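Local coordinates for putative Outer membrane protein (Helicobacter pylori, PDB 6GW5), which forms the adhesin domain of SabA, a Hop-family outer membrane protein, and probably acts as a lectin that binds host glycans during attachment, at residues E13-Y18 with V377-I382; N20-L25 with V356-N361; S199-A204 with Q289-E294; L217-A222 with S283-D288. One frame throughout, in Å; residues are numbered along the deposited sequence.

Overall arrangement
The four contacts form two pairs on opposite sides of the chain's centre. Interactions 1 and 2 both use helix 3-32 and touch each other through Tyr18 of interaction 1, which packs on Thr358 and Asn361 of interaction 2; interactions 3 and 4 share helix 287-293 and also touch. All touching residues of interaction 1 are buried, and interaction 2 is partly buried; in both, aliphatic carbons and threonines meet across the segments. Interaction 3 lies at the surface and rests on a tyrosine hydroxyl and a guanidinium group, whereas in partly buried interaction 4 a weak amide-to-hydroxyl bond crosses. Interactions 2, 3 and 4 are nested along the chain inside interaction 1.

Interaction 1: residues E13-Y18 with V377-I382; sequences EQLSQY and VNTKDI
Leu15 reaches from its helix to the loop 377-382 with a single methyl, CD2, which lies 3.7 Å from Thr379 OG1. The same CD2 approaches Ile382 CG2 at 4.5 Å, a looser apolar contact, so the leucine end faces both ends of one turn. The leucine and threonine side chains run alongside one another with opposed directions, and the leucine CG stands anti to the backbone N (chi1 172°) on a bond already directed at the loop. The segments bury only 95 Å² in all, yet the three touching residues are buried in the whole fold.

The loop connects helix 348-370 to strand 383-384 and is laid here against helix 3-32, part of a predicted coiled coil. Residues Thr379 to Ile382 form a type II beta turn, closed by Ile382 N to Thr379 O at 3.1 Å; this bond holds the two contacting residues near each other. An Asx turn overlaps its start: Asn378 OD1 accepts from Lys380 N at 3.2 Å, with the donor 40° out of the carbonyl plane. Further out, Gln405 NE2 of helix 403-415 bonds to both Asn378 O and Lys380 O. Thr379 also packs on Ser366 and Ser370 of helix 348-370.

Interaction 2: residues N20-L25 with V356-N361; sequences NQVASL and VTTYNN
Tyr359 brings its backbone N to 4.4 Å from Val22 CG2, but its ring leads away from helix 3-32; it stacks with the ring of Tyr399, and the side chain also touches Ile383. The second flat group, the Gln21 amide, is held through both polar atoms: NE2 bonds to Glu354 OE2, and OE1 weakly to Gln17 NE2.

These groups belong to two helices packed roughly antiparallel. The axes of the segments 20-25 and 356-361 approach to 9.6 Å with 151° between their directions, and the first helix lies in a predicted coiled coil. The closest CA atoms, those of Val22 and Thr358, are 6.8 Å apart, which places this pair at the centre of the contact. Thr358 CG2 is anti to the backbone N (chi1 -58° for OG1), which sends the methyl across to the valine and leaves the hydroxyl on the other branch, where it bonds to Glu354 O of its own helix. The polar end is thus satisfied within the helix while carbon faces the neighbour. Val22 also packs on Tyr399 and Ile383.

Thr358 CG2 meets Gln21 CB at 4.0 Å, the two side chains set roughly perpendicular, and Val22 CG2 at 3.7 Å.

Interaction 3: residues S199-A204 with Q289-E294; sequences SNVSGA and QYRYLE
The hydroxyl of Tyr292 makes van der Waals contact with the loop 199-204, its OH lying 3.4 Å from Ser199 CA and 3.5 Å from Ser199 CB. Ala204 borders the same oxygen, with Ala204 CA 3.6 Å from Tyr292 OH and near the plane of the ring, at its edge. Ser199 approaches obliquely. The tyrosine CG stands anti to the carbonyl carbon (chi1 -83°), and from there the ring carries its end out to the loop, although the side chain starts on a line that passes beside it.

A second contact, more peripheral, is aliphatic against guanidinium. Val201 CG2 sits at the edge of the Arg291 group, 3.8 Å from Arg291 NH2, and the valine branch comes across the arginine chain.

The hydrogen bonds that fix these groups lead to the neighbouring backbone. Tyr292 OH pairs with Ile205 N, Arg291 NH2 with Gly197 O, and Ser199 OG with Ile195 N. The loop, which links the two strands of a small antiparallel sheet, 188-189 and 208-209, has its own brace: a type II beta turn from Val201 to Ala204, closed by Ala204 N to Val201 O at 3.1 Å. Gly203 has a positive phi of 89° there, where a side chain would crowd the preceding carbonyl O, which suits glycine.

Among aromatic contacts, Trp190 meets the Tyr292 ring edge-to-face.

With the hydroxyl and the guanidinium both bonded to backbone atoms that flank the loop segment, helix 287-293 probably holds this surface loop through polar side-chain ends, with the carbon contacts of Ser199, Val201 and Ala204 alongside.

Interaction 4: residues L217-A222 with S283-D288; sequences LNNIKA and SSIPKD. Unlike the reference sequence in segment 217-222: Leu217 (reference Phe).
Asn219 ND2 is gripped by two groups at the end of helix 255-283: it bonds to Leu281 O, its stronger partner, and weakly to Ser284 OG, 3.1 Å away, where the N-H...acceptor angle is a bent 121°. The serine oxygen is itself shared, being joined by a weak bond to Asn280 O. Asparagine reaches this point because its side chain sets out toward the linker, with CG anti to the carbonyl carbon (chi1 -77°).

Ile285 flanks the amide nitrogen. Its CG1 lies 3.9 Å from Asn219 ND2, and its backbone N is 3.8 Å from that same ND2, a distance of contact only. The isoleucine packs also on Val216, so its aliphatic end meets helix 215-240 there as well as at the amide.

Ser284 to Pro286 form a short connection between consecutive helices. Helix 255-283 ends at Ser283, Ser284 being the first residue to leave helical backbone angles, and Pro286 occupies the N-cap position of helix 287-293. Leu281 O and Asn280 O belong to the last turn of the earlier helix, where carbonyls can lack the usual backbone partner four residues on; Asn219 donates to Leu281 O there from a neighbouring helix. The negative end of that helix would be expected to favour an amide N-H.

The CA atoms of Asn219 and Ile285, 7.1 Å apart, are the nearest pair across the segments. Beyond the linker, Pro286 rests on Ala215, while Ile220, the residue after Asn219, packs into Ser71 and Val72 of helix 60-79 and onto Met178 of helix 167-183.

Interaction 1: residues E13-Y18 with V377-I382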
loop_
_atom_site.group_PDB
_atom_site.type_symbol
_atom_site.label_atom_id
_atom_site.label_comp_id
_atom_site.label_asym_id
_atom_site.label_seq_id
_atom_site.Cartn_x
_atom_site.Cartn_y
_atom_site.Cartn_z
ATOM N N GLU A 13 -28.962 25.322 -13.551
ATOM C CA GLU A 13 -28.129 24.214 -13.128
ATOM C C GLU A 13 -26.662 24.637 -13.128
ATOM O O GLU A 13 -25.877 24.201 -12.317
ATOM C CB GLU A 13 -28.396 22.974 -13.982
ATOM C CG GLU A 13 -28.079 21.687 -13.246
ATOM C CD GLU A 13 -27.846 20.460 -14.127
ATOM O OE1 GLU A 13 -28.386 19.421 -13.707
ATOM O OE2 GLU A 13 -27.147 20.486 -15.194
ATOM N N GLN A 14 -26.328 25.557 -14.003
ATOM C CA GLN A 14 -24.970 26.030 -14.101
ATOM C C GLN A 14 -24.592 26.995 -12.976
ATOM O O GLN A 14 -23.473 26.977 -12.485
ATOM C CB GLN A 14 -24.728 26.708 -15.448
ATOM C CG GLN A 14 -23.560 26.123 -16.198
ATOM C CD GLN A 14 -22.279 26.806 -15.899
ATOM O OE1 GLN A 14 -22.199 27.991 -16.113
ATOM N NE2 GLN A 14 -21.282 26.090 -15.418
ATOM N N LEU A 15 -25.514 27.865 -12.606
ATOM C CA LEU A 15 -25.269 28.783 -11.514
ATOM C C LEU A 15 -25.099 27.987 -10.211
ATOM O O LEU A 15 -24.225 28.255 -9.387
ATOM C CB LEU A 15 -26.413 29.785 -11.403
ATOM C CG LEU A 15 -26.385 30.704 -10.176
ATOM C CD1 LEU A 15 -25.150 31.579 -10.151
ATOM C CD2 LEU A 15 -27.629 31.579 -10.141
ATOM N N SER A 16 -25.974 27.016 -10.040
ATOM C CA SER A 16 -25.965 26.136 -8.903
ATOM C C SER A 16 -24.655 25.416 -8.810
ATOM O O SER A 16 -24.121 25.251 -7.727
ATOM C CB SER A 16 -27.085 25.126 -9.030
ATOM O OG SER A 16 -27.081 24.267 -7.919
ATOM N N GLN A 17 -24.140 24.991 -9.950
ATOM C CA GLN A 17 -22.863 24.346 -9.923
ATOM C C GLN A 17 -21.783 25.354 -9.547
ATOM O O GLN A 17 -20.956 25.038 -8.721
ATOM C CB GLN A 17 -22.598 23.405 -11.124
ATOM C CG GLN A 17 -21.373 23.682 -11.995
ATOM C CD GLN A 17 -19.998 23.642 -11.312
ATOM O OE1 GLN A 17 -19.263 24.598 -11.479
ATOM N NE2 GLN A 17 -19.648 22.588 -10.570
ATOM N N TYR A 18 -21.810 26.569 -10.081
ATOM C CA TYR A 18 -20.760 27.552 -9.702
ATOM C C TYR A 18 -20.758 27.777 -8.184
ATOM O O TYR A 18 -19.703 27.973 -7.571
ATOM C CB TYR A 18 -20.928 28.903 -10.409
ATOM C CG TYR A 18 -20.643 28.969 -11.908
ATOM C CD1 TYR A 18 -19.545 28.306 -12.487
ATOM C CD2 TYR A 18 -21.431 29.785 -12.743
ATOM C CE1 TYR A 18 -19.286 28.401 -13.848
ATOM C CE2 TYR A 18 -21.161 29.910 -14.092
ATOM C CZ TYR A 18 -20.098 29.213 -14.642
ATOM O OH TYR A 18 -19.857 29.314 -16.000
ATOM N N VAL A 377 -36.841 33.112 -10.381
ATOM C CA VAL A 377 -36.030 33.170 -9.148
ATOM C C VAL A 377 -35.161 34.414 -8.986
ATOM O O VAL A 377 -34.370 34.770 -9.875
ATOM C CB VAL A 377 -35.096 31.954 -9.027
ATOM C CG1 VAL A 377 -34.364 31.966 -7.689
ATOM C CG2 VAL A 377 -35.896 30.666 -9.168
ATOM N N ASN A 378 -35.245 35.032 -7.808
ATOM C CA ASN A 378 -34.391 36.181 -7.489
ATOM C C ASN A 378 -32.953 35.770 -7.197
ATOM O O ASN A 378 -32.683 35.003 -6.306
ATOM C CB ASN A 378 -34.913 36.974 -6.302
ATOM C CG ASN A 378 -34.070 38.210 -6.017
ATOM O OD1 ASN A 378 -33.289 38.649 -6.855
ATOM N ND2 ASN A 378 -34.177 38.735 -4.811
ATOM N N THR A 379 -32.052 36.356 -7.960
ATOM C CA THR A 379 -30.669 35.940 -8.049
ATOM C C THR A 379 -29.689 37.126 -7.914
ATOM O O THR A 379 -28.471 36.983 -7.978
ATOM C CB THR A 379 -30.649 35.215 -9.417
ATOM O OG1 THR A 379 -30.378 33.817 -9.263
ATOM C CG2 THR A 379 -29.751 35.844 -10.353
ATOM N N LYS A 380 -30.259 38.303 -7.761
ATOM C CA LYS A 380 -29.496 39.487 -7.530
ATOM C C LYS A 380 -28.637 39.332 -6.268
ATOM O O LYS A 380 -29.153 39.051 -5.168
ATOM C CB LYS A 380 -30.437 40.701 -7.406
ATOM C CG LYS A 380 -29.794 42.025 -6.994
ATOM C CD LYS A 380 -29.026 42.682 -8.136
ATOM C CE LYS A 380 -28.493 44.082 -7.766
ATOM N NZ LYS A 380 -29.259 45.256 -8.305
ATOM N N ASP A 381 -27.327 39.527 -6.428
ATOM C CA ASP A 381 -26.397 39.432 -5.318
ATOM C C ASP A 381 -26.474 38.060 -4.583
ATOM O O ASP A 381 -26.233 37.964 -3.383
ATOM C CB ASP A 381 -26.641 40.589 -4.328
ATOM C CG ASP A 381 -26.198 41.974 -4.875
ATOM O OD1 ASP A 381 -25.370 42.082 -5.806
ATOM O OD2 ASP A 381 -26.707 42.969 -4.351
ATOM N N ILE A 382 -26.824 36.997 -5.301
ATOM C CA ILE A 382 -26.834 35.668 -4.696
ATOM C C ILE A 382 -25.432 35.297 -4.182
ATOM O O ILE A 382 -25.279 34.574 -3.206
ATOM C CB ILE A 382 -27.350 34.593 -5.697
ATOM C CG1 ILE A 382 -27.561 33.248 -5.002
ATOM C CG2 ILE A 382 -26.412 34.388 -6.895
ATOM C CD1 ILE A 382 -28.517 32.359 -5.773
#

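Interaction 2: residues N20-L25 with V356-N361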
loop_
_atom_site.group_PDB
_atom_site.type_symbol
_atom_site.label_atom_id
_atom_site.label_comp_id
_atom_site.label_asym_id
_atom_site.label_seq_id
_atom_site.Cartn_x
_atom_site.Cartn_y
_atom_site.Cartn_z
ATOM N N ASN A 20 -21.729 25.678 -5.838
ATOM C CA ASN A 20 -21.202 24.550 -5.097
ATOM C C ASN A 20 -19.721 24.579 -5.131
ATOM O O ASN A 20 -19.075 24.227 -4.162
ATOM C CB ASN A 20 -21.707 23.242 -5.669
ATOM C CG ASN A 20 -23.098 22.898 -5.174
ATOM O OD1 ASN A 20 -24.063 23.230 -5.782
ATOM N ND2 ASN A 20 -23.175 22.270 -4.039
ATOM N N GLN A 21 -19.207 25.004 -6.286
ATOM C CA GLN A 21 -17.787 25.090 -6.567
ATOM C C GLN A 21 -17.166 26.135 -5.632
ATOM O O GLN A 21 -16.148 25.908 -5.011
ATOM C CB GLN A 21 -17.607 25.466 -8.064
ATOM C CG GLN A 21 -16.212 25.338 -8.621
ATOM C CD GLN A 21 -15.772 23.902 -8.924
ATOM O OE1 GLN A 21 -16.590 22.957 -9.017
ATOM N NE2 GLN A 21 -14.487 23.733 -9.111
ATOM N N VAL A 22 -17.787 27.290 -5.534
ATOM C CA VAL A 22 -17.238 28.288 -4.684
ATOM C C VAL A 22 -17.173 27.794 -3.244
ATOM O O VAL A 22 -16.148 27.971 -2.581
ATOM C CB VAL A 22 -18.049 29.576 -4.794
ATOM C CG1 VAL A 22 -17.688 30.539 -3.655
ATOM C CG2 VAL A 22 -17.799 30.203 -6.161
ATOM N N ALA A 23 -18.253 27.172 -2.766
ATOM C CA ALA A 23 -18.287 26.631 -1.396
ATOM C C ALA A 23 -17.149 25.633 -1.115
ATOM O O ALA A 23 -16.553 25.621 -0.012
ATOM C CB ALA A 23 -19.622 25.960 -1.117
ATOM N N SER A 24 -16.856 24.814 -2.109
ATOM C CA SER A 24 -15.856 23.787 -1.960
ATOM C C SER A 24 -14.452 24.407 -2.007
ATOM O O SER A 24 -13.613 24.065 -1.210
ATOM C CB SER A 24 -16.053 22.727 -3.037
ATOM O OG SER A 24 -15.132 21.691 -2.882
ATOM N N LEU A 25 -14.216 25.304 -2.959
ATOM C CA LEU A 25 -12.992 26.115 -2.994
ATOM C C LEU A 25 -12.699 26.932 -1.684
ATOM O O LEU A 25 -11.561 26.986 -1.233
ATOM C CB LEU A 25 -12.995 27.015 -4.227
ATOM C CG LEU A 25 -12.743 26.215 -5.509
ATOM C CD1 LEU A 25 -13.040 27.108 -6.695
ATOM C CD2 LEU A 25 -11.310 25.649 -5.643
ATOM N N VAL A 356 -11.940 32.950 -8.078
ATOM C CA VAL A 356 -12.234 34.281 -8.589
ATOM C C VAL A 356 -12.959 34.143 -9.936
ATOM O O VAL A 356 -14.006 34.750 -10.117
ATOM C CB VAL A 356 -10.982 35.179 -8.701
ATOM C CG1 VAL A 356 -11.327 36.491 -9.372
ATOM C CG2 VAL A 356 -10.405 35.481 -7.344
ATOM N N THR A 357 -12.400 33.355 -10.859
ATOM C CA THR A 357 -13.073 33.121 -12.128
ATOM C C THR A 357 -14.491 32.645 -11.865
ATOM O O THR A 357 -15.418 33.123 -12.458
ATOM C CB THR A 357 -12.365 32.063 -12.970
ATOM O OG1 THR A 357 -10.984 32.382 -13.048
ATOM C CG2 THR A 357 -12.910 31.992 -14.347
ATOM N N THR A 358 -14.631 31.684 -10.982
ATOM C CA THR A 358 -15.915 31.102 -10.715
ATOM C C THR A 358 -16.912 32.101 -10.095
ATOM O O THR A 358 -18.089 32.042 -10.369
ATOM C CB THR A 358 -15.754 29.857 -9.845
ATOM O OG1 THR A 358 -14.899 28.937 -10.524
ATOM C CG2 THR A 358 -17.099 29.170 -9.598
ATOM N N TYR A 359 -16.430 33.025 -9.288
ATOM C CA TYR A 359 -17.289 34.022 -8.721
ATOM C C TYR A 359 -17.779 34.932 -9.803
ATOM O O TYR A 359 -18.967 35.242 -9.870
ATOM C CB TYR A 359 -16.526 34.825 -7.680
ATOM C CG TYR A 359 -17.115 36.187 -7.368
ATOM C CD1 TYR A 359 -18.369 36.324 -6.806
ATOM C CD2 TYR A 359 -16.374 37.345 -7.620
ATOM C CE1 TYR A 359 -18.888 37.586 -6.519
ATOM C CE2 TYR A 359 -16.864 38.604 -7.316
ATOM C CZ TYR A 359 -18.125 38.719 -6.762
ATOM O OH TYR A 359 -18.616 39.961 -6.437
ATOM N N ASN A 360 -16.834 35.429 -10.599
ATOM C CA ASN A 360 -17.146 36.304 -11.715
ATOM C C ASN A 360 -18.130 35.666 -12.677
ATOM O O ASN A 360 -19.164 36.256 -12.987
ATOM C CB ASN A 360 -15.887 36.781 -12.371
ATOM C CG ASN A 360 -15.289 37.955 -11.622
ATOM O OD1 ASN A 360 -15.872 39.036 -11.525
ATOM N ND2 ASN A 360 -14.160 37.742 -11.055
ATOM N N ASN A 361 -17.895 34.402 -13.008
ATOM C CA ASN A 361 -18.846 33.654 -13.824
ATOM C C ASN A 361 -20.201 33.597 -13.197
ATOM O O ASN A 361 -21.194 33.773 -13.877
ATOM C CB ASN A 361 -18.362 32.230 -14.163
ATOM C CG ASN A 361 -17.195 32.233 -15.145
ATOM O OD1 ASN A 361 -17.057 33.108 -16.006
ATOM N ND2 ASN A 361 -16.344 31.273 -15.005
#

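Interaction 3: residues S199-A204 with Q289-E294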
loop_
_atom_site.group_PDB
_atom_site.type_symbol
_atom_site.label_atom_id
_atom_site.label_comp_id
_atom_site.label_asym_id
_atom_site.label_seq_id
_atom_site.Cartn_x
_atom_site.Cartn_y
_atom_site.Cartn_z
ATOM N N SER A 199 -2.140 -32.275 6.220
ATOM C CA SER A 199 -1.862 -33.151 5.066
ATOM C C SER A 199 -2.661 -34.464 5.087
ATOM O O SER A 199 -2.681 -35.194 4.114
ATOM C CB SER A 199 -0.379 -33.462 4.981
ATOM O OG SER A 199 0.049 -34.067 6.196
ATOM N N ASN A 200 -3.332 -34.745 6.199
ATOM C CA ASN A 200 -4.140 -35.947 6.326
ATOM C C ASN A 200 -5.661 -35.716 6.358
ATOM O O ASN A 200 -6.379 -36.618 6.767
ATOM C CB ASN A 200 -3.679 -36.726 7.579
ATOM C CG ASN A 200 -4.100 -36.039 8.855
ATOM O OD1 ASN A 200 -3.939 -34.817 8.994
ATOM N ND2 ASN A 200 -4.710 -36.775 9.748
ATOM N N VAL A 201 -6.144 -34.540 5.971
ATOM C CA VAL A 201 -7.614 -34.207 6.035
ATOM C C VAL A 201 -8.132 -33.739 4.665
ATOM O O VAL A 201 -7.349 -33.574 3.776
ATOM C CB VAL A 201 -7.907 -33.149 7.133
ATOM C CG1 VAL A 201 -7.368 -33.625 8.497
ATOM C CG2 VAL A 201 -7.295 -31.798 6.812
ATOM N N SER A 202 -9.430 -33.526 4.490
ATOM C CA SER A 202 -9.931 -32.873 3.250
ATOM C C SER A 202 -9.269 -31.547 3.018
ATOM O O SER A 202 -9.080 -30.748 3.949
ATOM C CB SER A 202 -11.420 -32.632 3.298
ATOM O OG SER A 202 -12.073 -33.819 3.657
ATOM N N GLY A 203 -8.877 -31.330 1.770
ATOM C CA GLY A 203 -8.121 -30.139 1.422
ATOM C C GLY A 203 -6.618 -30.290 1.550
ATOM O O GLY A 203 -5.895 -29.298 1.320
ATOM N N ALA A 204 -6.131 -31.490 1.895
ATOM C CA ALA A 204 -4.718 -31.786 1.811
ATOM C C ALA A 204 -4.393 -31.690 0.367
ATOM O O ALA A 204 -5.274 -31.848 -0.485
ATOM C CB ALA A 204 -4.380 -33.182 2.321
ATOM N N GLN A 289 -3.400 -23.987 0.134
ATOM C CA GLN A 289 -1.941 -23.761 0.140
ATOM C C GLN A 289 -1.503 -22.937 1.332
ATOM O O GLN A 289 -0.398 -23.124 1.808
ATOM C CB GLN A 289 -1.476 -23.077 -1.149
ATOM C CG GLN A 289 -1.669 -23.940 -2.368
ATOM C CD GLN A 289 -1.428 -23.210 -3.677
ATOM O OE1 GLN A 289 -0.694 -22.230 -3.744
ATOM N NE2 GLN A 289 -2.027 -23.705 -4.729
ATOM N N TYR A 290 -2.345 -21.980 1.731
ATOM C CA TYR A 290 -2.063 -21.076 2.840
ATOM C C TYR A 290 -2.099 -21.875 4.126
ATOM O O TYR A 290 -1.293 -21.610 5.001
ATOM C CB TYR A 290 -3.006 -19.831 2.911
ATOM C CG TYR A 290 -2.625 -18.931 4.072
ATOM C CD1 TYR A 290 -1.589 -18.019 3.946
ATOM C CD2 TYR A 290 -3.192 -19.097 5.330
ATOM C CE1 TYR A 290 -1.152 -17.260 5.019
ATOM C CE2 TYR A 290 -2.771 -18.333 6.406
ATOM C CZ TYR A 290 -1.761 -17.405 6.248
ATOM O OH TYR A 290 -1.288 -16.649 7.299
ATOM N N ARG A 291 -2.942 -22.900 4.211
ATOM C CA ARG A 291 -2.931 -23.773 5.391
ATOM C C ARG A 291 -1.612 -24.500 5.603
ATOM O O ARG A 291 -1.253 -24.803 6.737
ATOM C CB ARG A 291 -4.071 -24.765 5.373
ATOM C CG ARG A 291 -5.274 -24.204 6.107
ATOM C CD ARG A 291 -6.578 -24.975 5.922
ATOM N NE ARG A 291 -6.458 -26.394 6.276
ATOM C CZ ARG A 291 -6.298 -26.923 7.516
ATOM N NH1 ARG A 291 -6.178 -26.152 8.617
ATOM N NH2 ARG A 291 -6.227 -28.268 7.666
ATOM N N TYR A 292 -0.914 -24.811 4.518
ATOM C CA TYR A 292 0.379 -25.464 4.616
ATOM C C TYR A 292 1.398 -24.397 4.974
ATOM O O TYR A 292 2.228 -24.595 5.867
ATOM C CB TYR A 292 0.797 -26.152 3.312
ATOM C CG TYR A 292 0.234 -27.555 3.080
ATOM C CD1 TYR A 292 -1.062 -27.749 2.725
ATOM C CD2 TYR A 292 1.062 -28.680 3.146
ATOM C CE1 TYR A 292 -1.540 -29.013 2.483
ATOM C CE2 TYR A 292 0.581 -29.937 2.915
ATOM C CZ TYR A 292 -0.711 -30.095 2.582
ATOM O OH TYR A 292 -1.186 -31.337 2.317
ATOM N N LEU A 293 1.342 -23.261 4.296
ATOM C CA LEU A 293 2.331 -22.233 4.560
ATOM C C LEU A 293 2.337 -21.784 6.051
ATOM O O LEU A 293 3.343 -21.721 6.714
ATOM C CB LEU A 293 2.084 -21.085 3.623
ATOM C CG LEU A 293 3.046 -19.904 3.740
ATOM C CD1 LEU A 293 4.429 -20.251 3.246
ATOM C CD2 LEU A 293 2.480 -18.754 2.911
ATOM N N GLU A 294 1.172 -21.619 6.608
ATOM C CA GLU A 294 1.023 -21.066 7.917
ATOM C C GLU A 294 1.423 -22.053 8.993
ATOM O O GLU A 294 1.657 -21.670 10.137
ATOM C CB GLU A 294 -0.452 -20.628 8.029
ATOM C CG GLU A 294 -0.852 -19.961 9.325
ATOM C CD GLU A 294 -1.303 -20.954 10.372
ATOM O OE1 GLU A 294 -1.939 -21.962 9.960
ATOM O OE2 GLU A 294 -0.998 -20.717 11.570
#

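Interaction 4: residues L217-A222 with S283-D288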
loop_
_atom_site.group_PDB
_atom_site.type_symbol
_atom_site.label_atom_id
_atom_site.label_comp_id
_atom_site.label_asym_id
_atom_site.label_seq_id
_atom_site.Cartn_x
_atom_site.Cartn_y
_atom_site.Cartn_z
ATOM N N LEU A 217 3.737 -19.923 -4.477
ATOM C CA LEU A 217 5.100 -19.595 -4.811
ATOM C C LEU A 217 5.122 -18.301 -5.574
ATOM O O LEU A 217 5.905 -17.428 -5.277
ATOM C CB LEU A 217 5.778 -20.696 -5.628
ATOM C CG LEU A 217 7.134 -20.186 -6.173
ATOM C CD1 LEU A 217 8.336 -20.719 -5.417
ATOM C CD2 LEU A 217 7.249 -20.435 -7.667
ATOM N N ASN A 218 4.293 -18.202 -6.592
ATOM C CA ASN A 218 4.314 -17.035 -7.438
ATOM C C ASN A 218 4.038 -15.728 -6.675
ATOM O O ASN A 218 4.679 -14.712 -6.905
ATOM C CB ASN A 218 3.344 -17.212 -8.601
ATOM C CG ASN A 218 3.747 -18.369 -9.561
ATOM O OD1 ASN A 218 4.937 -18.577 -9.901
ATOM N ND2 ASN A 218 2.743 -19.144 -9.981
ATOM N N ASN A 219 3.097 -15.780 -5.736
ATOM C CA ASN A 219 2.716 -14.600 -4.928
ATOM C C ASN A 219 3.788 -14.158 -3.961
ATOM O O ASN A 219 4.007 -12.971 -3.826
ATOM C CB ASN A 219 1.437 -14.872 -4.138
ATOM C CG ASN A 219 0.203 -14.791 -4.990
ATOM O OD1 ASN A 219 0.288 -14.927 -6.212
ATOM N ND2 ASN A 219 -0.966 -14.641 -4.348
ATOM N N ILE A 220 4.407 -15.121 -3.263
ATOM C CA ILE A 220 5.498 -14.807 -2.385
ATOM C C ILE A 220 6.603 -14.182 -3.226
ATOM O O ILE A 220 7.140 -13.135 -2.871
ATOM C CB ILE A 220 5.987 -16.047 -1.644
ATOM C CG1 ILE A 220 4.956 -16.459 -0.628
ATOM C CG2 ILE A 220 7.284 -15.757 -0.902
ATOM C CD1 ILE A 220 5.120 -17.876 -0.164
ATOM N N LYS A 221 6.905 -14.797 -4.367
ATOM C CA LYS A 221 7.929 -14.272 -5.259
ATOM C C LYS A 221 7.681 -12.815 -5.681
ATOM O O LYS A 221 8.608 -12.002 -5.685
ATOM C CB LYS A 221 8.011 -15.140 -6.513
ATOM C CG LYS A 221 9.270 -14.956 -7.321
ATOM C CD LYS A 221 9.446 -16.111 -8.300
ATOM C CE LYS A 221 10.654 -15.872 -9.199
ATOM N NZ LYS A 221 10.334 -14.920 -10.299
ATOM N N ALA A 222 6.437 -12.498 -6.030
ATOM C CA ALA A 222 6.067 -11.146 -6.487
ATOM C C ALA A 222 6.126 -10.096 -5.379
ATOM O O ALA A 222 6.225 -8.911 -5.665
ATOM C CB ALA A 222 4.687 -11.154 -7.107
ATOM N N SER A 283 -3.448 -12.337 0.685
ATOM C CA SER A 283 -4.856 -12.616 0.720
ATOM C C SER A 283 -5.318 -13.477 -0.427
ATOM O O SER A 283 -6.229 -14.250 -0.271
ATOM C CB SER A 283 -5.623 -11.309 0.641
ATOM O OG SER A 283 -7.003 -11.581 0.651
ATOM N N SER A 284 -4.715 -13.339 -1.593
ATOM C CA SER A 284 -5.174 -14.150 -2.729
ATOM C C SER A 284 -4.439 -15.539 -2.882
ATOM O O SER A 284 -4.730 -16.316 -3.832
ATOM C CB SER A 284 -5.078 -13.351 -3.986
ATOM O OG SER A 284 -3.705 -13.161 -4.241
ATOM N N ILE A 285 -3.593 -15.910 -1.915
ATOM C CA ILE A 285 -3.091 -17.291 -1.892
ATOM C C ILE A 285 -4.249 -18.242 -1.682
ATOM O O ILE A 285 -5.088 -18.058 -0.782
ATOM C CB ILE A 285 -2.102 -17.487 -0.783
ATOM C CG1 ILE A 285 -0.862 -16.619 -1.011
ATOM C CG2 ILE A 285 -1.649 -18.926 -0.711
ATOM C CD1 ILE A 285 -0.032 -16.457 0.234
ATOM N N PRO A 286 -4.356 -19.248 -2.529
ATOM C CA PRO A 286 -5.406 -20.211 -2.302
ATOM C C PRO A 286 -5.393 -20.771 -0.910
ATOM O O PRO A 286 -4.304 -21.122 -0.356
ATOM C CB PRO A 286 -5.085 -21.302 -3.302
ATOM C CG PRO A 286 -4.493 -20.565 -4.433
ATOM C CD PRO A 286 -3.632 -19.528 -3.780
ATOM N N LYS A 287 -6.603 -20.891 -0.349
ATOM C CA LYS A 287 -6.771 -21.243 1.063
ATOM C C LYS A 287 -6.019 -22.535 1.460
ATOM O O LYS A 287 -5.349 -22.561 2.481
ATOM C CB LYS A 287 -8.254 -21.328 1.442
ATOM C CG LYS A 287 -8.471 -21.392 2.959
ATOM C CD LYS A 287 -9.892 -21.135 3.433
ATOM C CE LYS A 287 -10.037 -21.497 4.918
ATOM N NZ LYS A 287 -11.440 -21.424 5.430
ATOM N N ASP A 288 -6.137 -23.552 0.631
ATOM C CA ASP A 288 -5.519 -24.830 0.864
ATOM C C ASP A 288 -4.013 -24.774 0.980
ATOM O O ASP A 288 -3.442 -25.409 1.807
ATOM C CB ASP A 288 -6.021 -25.866 -0.150
ATOM C CG ASP A 288 -5.567 -25.601 -1.578
ATOM O OD1 ASP A 288 -5.264 -24.473 -1.940
ATOM O OD2 ASP A 288 -5.548 -26.538 -2.375
#